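Local coordinates for protein MlnE (Bacillus amyloliquefaciens subsp. plantarum, PDB 5D2E) that forms the N-terminal part of a macrolactin assembly-line protein, a B-type ketoreductase that binds NADP and probably reduces keto groups of the growing polyketide, at residues D341-I344 and K345-Q349; S318-E321 and N322-A325; E375-E378 and E379-P383. One frame throughout, in Å; residues are numbered along the deposited sequence.

Overall arrangement
All three contacts are local and lie within the ketoreductase (KR) part of the chain. From the N terminus they come in series, interaction 2, then interaction 1, then interaction 3, and none nests in or crosses another; each joins neighbouring turns and closes no long loop. Interaction 2 ends helix 311-321 and hands the chain to strand 326-329. Interaction 1 lies on helix 337-351, which packs against strands 275-279 and 300-304 and leads on to strand 356-359. Interaction 3 belongs to helix 374-381, which packs against helices 141-164 and 419-437 near the NADP. Centres of interactions 1 and 2 are 22 Å apart, and that of interaction 3 is 25 Å from interaction 1.

Interaction 1: D341-I344 and K345-Q349; sequences DALI and KYIKQ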
ATOM      1  N   ASP A 341      22.054  -3.820  -0.548  1.00 32.62           N
ATOM      2  CA  ASP A 341      22.896  -4.793   0.104  1.00 34.45           C
ATOM      3  C   ASP A 341      24.260  -4.174   0.479  1.00 35.88           C
ATOM      4  O   ASP A 341      24.729  -4.320   1.629  1.00 35.52           O
ATOM      5  CB  ASP A 341      23.095  -6.000  -0.795  1.00 37.85           C
ATOM      6  CG  ASP A 341      23.610  -7.239  -0.012  1.00 53.21           C
ATOM      7  OD1 ASP A 341      23.208  -7.468   1.174  1.00 50.42           O
ATOM      8  OD2 ASP A 341      24.405  -7.995  -0.608  1.00 55.44           O
ATOM      9  N   ALA A 342      24.874  -3.489  -0.480  1.00 36.16           N
ATOM     10  CA  ALA A 342      26.143  -2.785  -0.259  1.00 35.59           C
ATOM     11  C   ALA A 342      26.009  -1.800   0.851  1.00 37.30           C
ATOM     12  O   ALA A 342      26.918  -1.646   1.631  1.00 35.92           O
ATOM     13  CB  ALA A 342      26.589  -2.066  -1.532  1.00 38.16           C
ATOM     14  N   LEU A 343      24.865  -1.104   0.937  1.00 35.90           N
ATOM     15  CA  LEU A 343      24.621  -0.128   1.973  1.00 32.38           C
ATOM     16  C   LEU A 343      24.642  -0.762   3.405  1.00 35.92           C
ATOM     17  O   LEU A 343      25.295  -0.250   4.325  1.00 33.88           O
ATOM     18  CB  LEU A 343      23.324   0.636   1.700  1.00 34.83           C
ATOM     19  CG  LEU A 343      22.808   1.540   2.826  1.00 32.64           C
ATOM     20  CD1 LEU A 343      23.745   2.685   3.133  1.00 34.93           C
ATOM     21  CD2 LEU A 343      21.367   2.019   2.592  1.00 38.10           C
ATOM     22  N   ILE A 344      23.900  -1.851   3.599  1.00 34.03           N
ATOM     23  CA  ILE A 344      23.835  -2.515   4.906  1.00 33.10           C
ATOM     24  C   ILE A 344      25.233  -3.079   5.265  1.00 33.13           C
ATOM     25  O   ILE A 344      25.709  -2.878   6.391  1.00 35.77           O
ATOM     26  CB  ILE A 344      22.763  -3.623   4.952  1.00 34.78           C
ATOM     27  CG1 ILE A 344      21.343  -3.068   4.640  1.00 37.48           C
ATOM     28  CG2 ILE A 344      22.823  -4.370   6.262  1.00 35.34           C
ATOM     29  CD1 ILE A 344      20.884  -1.839   5.346  1.00 36.19           C
ATOM     30  N   LYS A 345      25.900  -3.681   4.307  1.00 36.40           N
ATOM     31  CA  LYS A 345      27.292  -4.142   4.509  1.00 42.21           C
ATOM     32  C   LYS A 345      28.246  -3.050   4.976  1.00 41.93           C
ATOM     33  O   LYS A 345      29.054  -3.267   5.890  1.00 41.71           O
ATOM     34  CB  LYS A 345      27.811  -4.789   3.243  1.00 41.86           C
ATOM     35  CG  LYS A 345      27.287  -6.193   3.133  1.00 48.02           C
ATOM     36  CD  LYS A 345      27.473  -6.791   1.757  1.00 50.39           C
ATOM     37  CE  LYS A 345      27.012  -8.232   1.866  1.00 53.82           C
ATOM     38  NZ  LYS A 345      26.731  -8.819   0.542  1.00 52.91           N
ATOM     39  N   TYR A 346      28.117  -1.871   4.397  1.00 34.70           N
ATOM     40  CA  TYR A 346      28.968  -0.755   4.747  1.00 34.81           C
ATOM     41  C   TYR A 346      28.669  -0.264   6.128  1.00 39.83           C
ATOM     42  O   TYR A 346      29.601   0.130   6.873  1.00 36.22           O
ATOM     43  CB  TYR A 346      28.840   0.338   3.721  1.00 38.31           C
ATOM     44  CG  TYR A 346      29.491   1.645   4.102  1.00 39.94           C
ATOM     45  CD1 TYR A 346      30.845   1.852   3.888  1.00 42.38           C
ATOM     46  CD2 TYR A 346      28.752   2.670   4.702  1.00 41.28           C
ATOM     47  CE1 TYR A 346      31.443   3.058   4.243  1.00 43.37           C
ATOM     48  CE2 TYR A 346      29.343   3.879   5.060  1.00 43.53           C
ATOM     49  CZ  TYR A 346      30.698   4.055   4.822  1.00 48.03           C
ATOM     50  OH  TYR A 346      31.321   5.228   5.168  1.00 54.99           O
ATOM     51  N   ILE A 347      27.386  -0.277   6.502  1.00 36.65           N
ATOM     52  CA  ILE A 347      27.007   0.154   7.826  1.00 35.85           C
ATOM     53  C   ILE A 347      27.575  -0.866   8.839  1.00 36.69           C
ATOM     54  O   ILE A 347      28.099  -0.471   9.906  1.00 37.40           O
ATOM     55  CB  ILE A 347      25.491   0.258   7.986  1.00 34.00           C
ATOM     56  CG1 ILE A 347      24.955   1.425   7.205  1.00 36.23           C
ATOM     57  CG2 ILE A 347      25.121   0.409   9.436  1.00 32.78           C
ATOM     58  CD1 ILE A 347      23.449   1.490   7.197  1.00 37.86           C
ATOM     59  N   LYS A 348      27.485  -2.152   8.506  1.00 40.00           N
ATOM     60  CA  LYS A 348      27.987  -3.201   9.430  1.00 48.26           C
ATOM     61  C   LYS A 348      29.498  -3.086   9.645  1.00 49.94           C
ATOM     62  O   LYS A 348      29.966  -3.066  10.784  1.00 48.56           O
ATOM     63  CB  LYS A 348      27.664  -4.628   8.948  1.00 52.10           C
ATOM     64  CG  LYS A 348      27.652  -5.627  10.121  1.00 65.46           C
ATOM     65  CD  LYS A 348      27.595  -7.121   9.765  1.00 74.47           C
ATOM     66  CE  LYS A 348      26.654  -7.460   8.616  1.00 73.54           C
ATOM     67  NZ  LYS A 348      27.352  -7.600   7.295  1.00 75.88           N
ATOM     68  N   GLN A 349      30.227  -3.022   8.542  1.00 49.56           N
ATOM     69  CA  GLN A 349      31.677  -2.808   8.545  1.00 53.96           C
ATOM     70  C   GLN A 349      32.080  -1.505   9.212  1.00 52.10           C
ATOM     71  O   GLN A 349      33.044  -1.468   9.933  1.00 50.97           O
ATOM     72  CB  GLN A 349      32.218  -2.853   7.112  1.00 58.70           C
ATOM     73  CG  GLN A 349      33.583  -2.211   6.906  1.00 68.11           C
ATOM     74  CD  GLN A 349      34.490  -3.027   6.002  1.00 77.01           C
ATOM     75  OE1 GLN A 349      34.893  -2.572   4.931  1.00 75.16           O
ATOM     76  NE2 GLN A 349      34.816  -4.251   6.435  1.00 83.23           N
TER
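A salt bridge between D341 and K345, four residues apart, spans one turn of helix 337-351 in the Rossmann-type KR part of the protein. NZ of K345 donates to OD2 of D341 at 2.7 Å, whereas OD1 of D341 stays 3.8 Å from the same nitrogen, so one carboxylate oxygen takes the load. The ammonium comes from above the carboxylate plane, 41° out of it. The first torsion of D341 (chi1 -163°) sets CG beside the carbonyl carbon, placing the carboxylate on the side that K345 runs back over. K345, extended beyond CG, passes the carbonyl of D341, with its CG 3.5 Å from D341 O, until NZ reaches the acid. A short acid and a long, flexible lysine suit this pairing, because K345 supplies the length to reach back one turn.

Beneath the bridge runs the alpha-helical backbone bonding. K345 N donates to D341 O at 3.0 Å in a nearly straight bond (173° at the hydrogen), and Y346, I347 and K348 repeat the pattern to A342, L343 and I344.

Towards the protein interior the side chains are hydrocarbon. L343 CD1 and I347 CD1 meet end to end at 4.2 Å, and CG1 of I347 lies 3.3 Å from O of L343. L343 also rests on L277, T304 and I334, the last an NADP-binding residue, while I347 touches V275 and I302. I344 reaches L277 and A394, the latter on helix 386-394. Leucine and isoleucine fill this buried side without leaving a polar group to satisfy, while K345 and Y346 lie at the exposed side and D341 at its margin, against A394.

The whole is an amphipathic helix carrying an i to i+4 acid-to-lysine salt bridge, laid against the parallel strands of a Rossmann-type fold.

Interaction 2: S318-E321 and N322-A325; sequences SALE and NLGA
The backbone hydrogen bonds around L320 and A325 finish helix 311-321. N322 N closes the last ordinary turn on S318 O at 2.8 Å. L320 O then accepts two N-H groups from opposite faces of its carbonyl plane: L323 N, at 2.9 Å, sits well above the plane (66° out of it), and A325 N, at 3.3 Å, is tilted less. G324 N adds a 3.1 Å bond to E321 O, from well above that carbonyl's plane, within a type I turn from E321 to G324. This is a Schellman motif. G324 has a phi of 113°, a positive-phi region that glycine, having no side chain, enters readily.

A weaker polar contact backs it up: CA of E321 points its hydrogen at A325 O, 3.2 Å away. With chi1 at -59°, E321 CG lies beside its own backbone N and approaches A325 O at 3.5 Å. Beyond it, OE2 bonds to A327 N of strand 326-329.

Apolar contacts come from the leucines. L320 CD2 and L323 CD1 approach to 4.5 Å, and both residues touch A294 of helix 284-296, with Y287 next to L320. Small A325 is buried against the cap, its CB 3.6 Å from L320 O.

The chemistry therefore implies that the positive phi of G324 turns the chain back, bonds to L320 O and E321 O secure it, and apolar side chains pack the turn against helix 284-296.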
ATOM      1  N   SER A 318      26.305  18.351   9.834  1.00 35.16           N
ATOM      2  CA  SER A 318      26.891  19.192  10.871  1.00 35.51           C
ATOM      3  C   SER A 318      25.915  19.495  11.988  1.00 37.01           C
ATOM      4  O   SER A 318      26.303  19.484  13.182  1.00 35.30           O
ATOM      5  CB  SER A 318      27.395  20.533  10.289  1.00 38.71           C
ATOM      6  OG  SER A 318      28.435  20.237   9.380  1.00 43.34           O
ATOM      7  N   ALA A 319      24.678  19.799  11.620  1.00 32.34           N
ATOM      8  CA  ALA A 319      23.647  20.153  12.587  1.00 32.98           C
ATOM      9  C   ALA A 319      23.378  18.934  13.461  1.00 36.34           C
ATOM     10  O   ALA A 319      23.105  19.081  14.624  1.00 35.67           O
ATOM     11  CB  ALA A 319      22.361  20.581  11.921  1.00 34.27           C
ATOM     12  N   LEU A 320      23.480  17.746  12.882  1.00 37.63           N
ATOM     13  CA  LEU A 320      23.227  16.525  13.631  1.00 39.36           C
ATOM     14  C   LEU A 320      24.392  16.248  14.569  1.00 41.25           C
ATOM     15  O   LEU A 320      24.168  15.835  15.705  1.00 37.66           O
ATOM     16  CB  LEU A 320      23.025  15.320  12.711  1.00 36.96           C
ATOM     17  CG  LEU A 320      21.691  15.357  11.973  1.00 31.74           C
ATOM     18  CD1 LEU A 320      21.663  14.248  10.952  1.00 32.67           C
ATOM     19  CD2 LEU A 320      20.500  15.218  12.904  1.00 33.86           C
ATOM     20  N   GLU A 321      25.615  16.433  14.090  1.00 39.68           N
ATOM     21  CA  GLU A 321      26.789  16.227  14.941  1.00 40.71           C
ATOM     22  C   GLU A 321      26.784  17.268  16.046  1.00 41.93           C
ATOM     23  O   GLU A 321      27.200  16.959  17.164  1.00 44.11           O
ATOM     24  CB  GLU A 321      28.090  16.218  14.151  1.00 44.29           C
ATOM     25  CG  GLU A 321      28.074  15.152  13.119  1.00 46.09           C
ATOM     26  CD  GLU A 321      29.421  14.527  12.753  1.00 57.33           C
ATOM     27  OE1 GLU A 321      30.373  15.297  12.531  1.00 62.05           O
ATOM     28  OE2 GLU A 321      29.499  13.251  12.598  1.00 45.99           O
ATOM     29  N   ASN A 322      26.210  18.448  15.826  1.00 37.62           N
ATOM     30  CA  ASN A 322      26.123  19.361  16.936  1.00 41.83           C
ATOM     31  C   ASN A 322      25.195  18.872  17.999  1.00 46.07           C
ATOM     32  O   ASN A 322      25.270  19.367  19.099  1.00 41.33           O
ATOM     33  CB  ASN A 322      25.706  20.779  16.562  1.00 46.43           C
ATOM     34  CG  ASN A 322      26.732  21.482  15.700  1.00 47.95           C
ATOM     35  OD1 ASN A 322      27.874  21.017  15.478  1.00 51.24           O
ATOM     36  ND2 ASN A 322      26.296  22.547  15.129  1.00 48.42           N
ATOM     37  N   LEU A 323      24.269  17.972  17.684  1.00 45.42           N
ATOM     38  CA  LEU A 323      23.325  17.473  18.695  1.00 41.34           C
ATOM     39  C   LEU A 323      23.869  16.219  19.432  1.00 46.11           C
ATOM     40  O   LEU A 323      23.174  15.594  20.240  1.00 46.64           O
ATOM     41  CB  LEU A 323      21.958  17.154  18.043  1.00 41.28           C
ATOM     42  CG  LEU A 323      21.121  18.305  17.503  1.00 39.19           C
ATOM     43  CD1 LEU A 323      20.094  17.821  16.521  1.00 41.71           C
ATOM     44  CD2 LEU A 323      20.463  19.142  18.557  1.00 42.71           C
ATOM     45  N   GLY A 324      25.073  15.800  19.118  1.00 40.99           N
ATOM     46  CA  GLY A 324      25.628  14.688  19.811  1.00 41.34           C
ATOM     47  C   GLY A 324      25.807  13.494  18.938  1.00 45.28           C
ATOM     48  O   GLY A 324      26.498  12.585  19.338  1.00 48.12           O
ATOM     49  N   ALA A 325      25.223  13.481  17.733  1.00 41.23           N
ATOM     50  CA  ALA A 325      25.300  12.299  16.905  1.00 36.19           C
ATOM     51  C   ALA A 325      26.582  12.219  16.142  1.00 38.68           C
ATOM     52  O   ALA A 325      27.281  13.201  15.942  1.00 44.39           O
ATOM     53  CB  ALA A 325      24.146  12.257  15.923  1.00 36.95           C
TER

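Interaction 3: E375-E378 and E379-P383; sequences ESIE and EVIAP
E379, in the later part of helix 374-381, donates its N-H to E375 O at 3.1 Å. Its side chain leaves with CG anti to the carbonyl carbon (chi1 -71°), which lays CG 3.3 Å from that same E375 O. The carboxylate has its partner outside, in a salt bridge with K365; E378 likewise pairs with K374, so each acid is paired with a lysine outside the two segments.

V380 follows, with its N 3.0 Å from S376 O. Of its two branches CG2 leans back over that oxygen, while the residue as a whole is buried against D420 and the NADP-binding Y421 of helix 419-437, a place for a compact beta-branched group.

I381 donates to I377 O at 2.9 Å, with the donor almost in line with the carbonyl. CG1 sits between the backbone N and the carbonyl carbon (chi1 73°), which leaves CG2 beside the N and directed back to I377; the two CG2 methyls meet at 4.2 Å. Both isoleucines rest on Y153 of helix 141-164, and I381 also on A424, a hydrocarbon seam well suited to branched side chains.

A382 bonds only weakly to E378 O, its N 3.1 Å away with 129° at the hydrogen, and its small methyl touches S335. P383 has no N-H to continue the pattern, and it touches the NADP.

The arrangement is typical of a short amphipathic helix whose buried side packs against helices 141-164 and 419-437 and which leads on to P383 at the KR cofactor site.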
ATOM      1  N   GLU A 375       6.149   3.966 -17.153  1.00 29.71           N
ATOM      2  CA  GLU A 375       7.393   4.433 -16.594  1.00 30.81           C
ATOM      3  C   GLU A 375       7.254   5.289 -15.356  1.00 27.18           C
ATOM      4  O   GLU A 375       8.069   5.198 -14.458  1.00 27.81           O
ATOM      5  CB  GLU A 375       8.199   5.203 -17.649  1.00 34.36           C
ATOM      6  CG  GLU A 375       8.775   4.221 -18.688  1.00 35.19           C
ATOM      7  CD  GLU A 375       7.783   3.803 -19.781  1.00 35.37           C
ATOM      8  OE1 GLU A 375       6.711   4.459 -19.967  1.00 36.42           O
ATOM      9  OE2 GLU A 375       8.072   2.781 -20.435  1.00 39.56           O
ATOM     10  N   SER A 376       6.250   6.140 -15.330  1.00 26.82           N
ATOM     11  CA  SER A 376       5.969   6.951 -14.197  1.00 30.13           C
ATOM     12  C   SER A 376       5.561   6.119 -12.980  1.00 28.76           C
ATOM     13  O   SER A 376       6.003   6.378 -11.858  1.00 29.48           O
ATOM     14  CB  SER A 376       4.847   7.895 -14.577  1.00 32.85           C
ATOM     15  OG  SER A 376       4.562   8.705 -13.489  1.00 37.59           O
ATOM     16  N   ILE A 377       4.697   5.140 -13.213  1.00 26.78           N
ATOM     17  CA  ILE A 377       4.304   4.164 -12.159  1.00 26.74           C
ATOM     18  C   ILE A 377       5.563   3.459 -11.626  1.00 28.72           C
ATOM     19  O   ILE A 377       5.761   3.444 -10.391  1.00 27.52           O
ATOM     20  CB  ILE A 377       3.297   3.148 -12.685  1.00 28.70           C
ATOM     21  CG1 ILE A 377       2.031   3.889 -13.108  1.00 29.50           C
ATOM     22  CG2 ILE A 377       3.016   2.115 -11.616  1.00 27.23           C
ATOM     23  CD1 ILE A 377       1.026   3.028 -13.844  1.00 31.56           C
ATOM     24  N   GLU A 378       6.415   2.935 -12.511  1.00 25.42           N
ATOM     25  CA  GLU A 378       7.663   2.252 -12.092  1.00 30.64           C
ATOM     26  C   GLU A 378       8.508   3.114 -11.179  1.00 30.12           C
ATOM     27  O   GLU A 378       9.047   2.622 -10.186  1.00 27.71           O
ATOM     28  CB  GLU A 378       8.554   1.815 -13.252  1.00 32.84           C
ATOM     29  CG  GLU A 378       7.906   0.816 -14.185  1.00 43.05           C
ATOM     30  CD  GLU A 378       8.623   0.587 -15.534  1.00 50.85           C
ATOM     31  OE1 GLU A 378       9.364   1.449 -16.055  1.00 48.09           O
ATOM     32  OE2 GLU A 378       8.422  -0.516 -16.072  1.00 55.36           O
ATOM     33  N   GLU A 379       8.622   4.398 -11.535  1.00 29.66           N
ATOM     34  CA  GLU A 379       9.347   5.349 -10.701  1.00 29.57           C
ATOM     35  C   GLU A 379       8.755   5.572  -9.360  1.00 27.49           C
ATOM     36  O   GLU A 379       9.475   5.609  -8.375  1.00 27.63           O
ATOM     37  CB  GLU A 379       9.455   6.725 -11.395  1.00 32.28           C
ATOM     38  CG  GLU A 379      10.403   6.666 -12.565  1.00 40.53           C
ATOM     39  CD  GLU A 379      10.472   8.057 -13.197  1.00 48.70           C
ATOM     40  OE1 GLU A 379      10.933   8.987 -12.495  1.00 57.49           O
ATOM     41  OE2 GLU A 379       9.951   8.211 -14.286  1.00 47.85           O
ATOM     42  N   VAL A 380       7.458   5.779  -9.291  1.00 25.12           N
ATOM     43  CA  VAL A 380       6.808   6.044  -8.002  1.00 27.74           C
ATOM     44  C   VAL A 380       6.871   4.839  -7.076  1.00 26.92           C
ATOM     45  O   VAL A 380       7.041   5.004  -5.866  1.00 28.30           O
ATOM     46  CB  VAL A 380       5.376   6.498  -8.224  1.00 26.86           C
ATOM     47  CG1 VAL A 380       4.547   6.439  -6.965  1.00 29.12           C
ATOM     48  CG2 VAL A 380       5.359   7.876  -8.851  1.00 29.45           C
ATOM     49  N   ILE A 381       6.688   3.627  -7.616  1.00 27.73           N
ATOM     50  CA  ILE A 381       6.620   2.468  -6.740  1.00 25.75           C
ATOM     51  C   ILE A 381       8.005   1.954  -6.304  1.00 28.54           C
ATOM     52  O   ILE A 381       8.082   1.232  -5.288  1.00 30.02           O
ATOM     53  CB  ILE A 381       5.808   1.276  -7.318  1.00 27.09           C
ATOM     54  CG1 ILE A 381       6.542   0.558  -8.439  1.00 27.07           C
ATOM     55  CG2 ILE A 381       4.413   1.752  -7.709  1.00 29.18           C
ATOM     56  CD1 ILE A 381       5.816  -0.720  -8.890  1.00 29.77           C
ATOM     57  N   ALA A 382       9.060   2.278  -7.061  1.00 25.91           N
ATOM     58  CA  ALA A 382      10.369   1.669  -6.823  1.00 26.60           C
ATOM     59  C   ALA A 382      10.814   1.722  -5.365  1.00 26.48           C
ATOM     60  O   ALA A 382      11.211   0.703  -4.843  1.00 26.47           O
ATOM     61  CB  ALA A 382      11.445   2.346  -7.707  1.00 27.40           C
ATOM     62  N   PRO A 383      10.777   2.906  -4.708  1.00 27.89           N
ATOM     63  CA  PRO A 383      11.358   2.887  -3.365  1.00 27.87           C
ATOM     64  C   PRO A 383      10.548   2.196  -2.274  1.00 30.25           C
ATOM     65  O   PRO A 383      11.109   1.736  -1.260  1.00 29.23           O
ATOM     66  CB  PRO A 383      11.498   4.364  -3.017  1.00 28.00           C
ATOM     67  CG  PRO A 383      10.514   5.077  -3.911  1.00 28.57           C
ATOM     68  CD  PRO A 383      10.439   4.266  -5.151  1.00 28.42           C
TER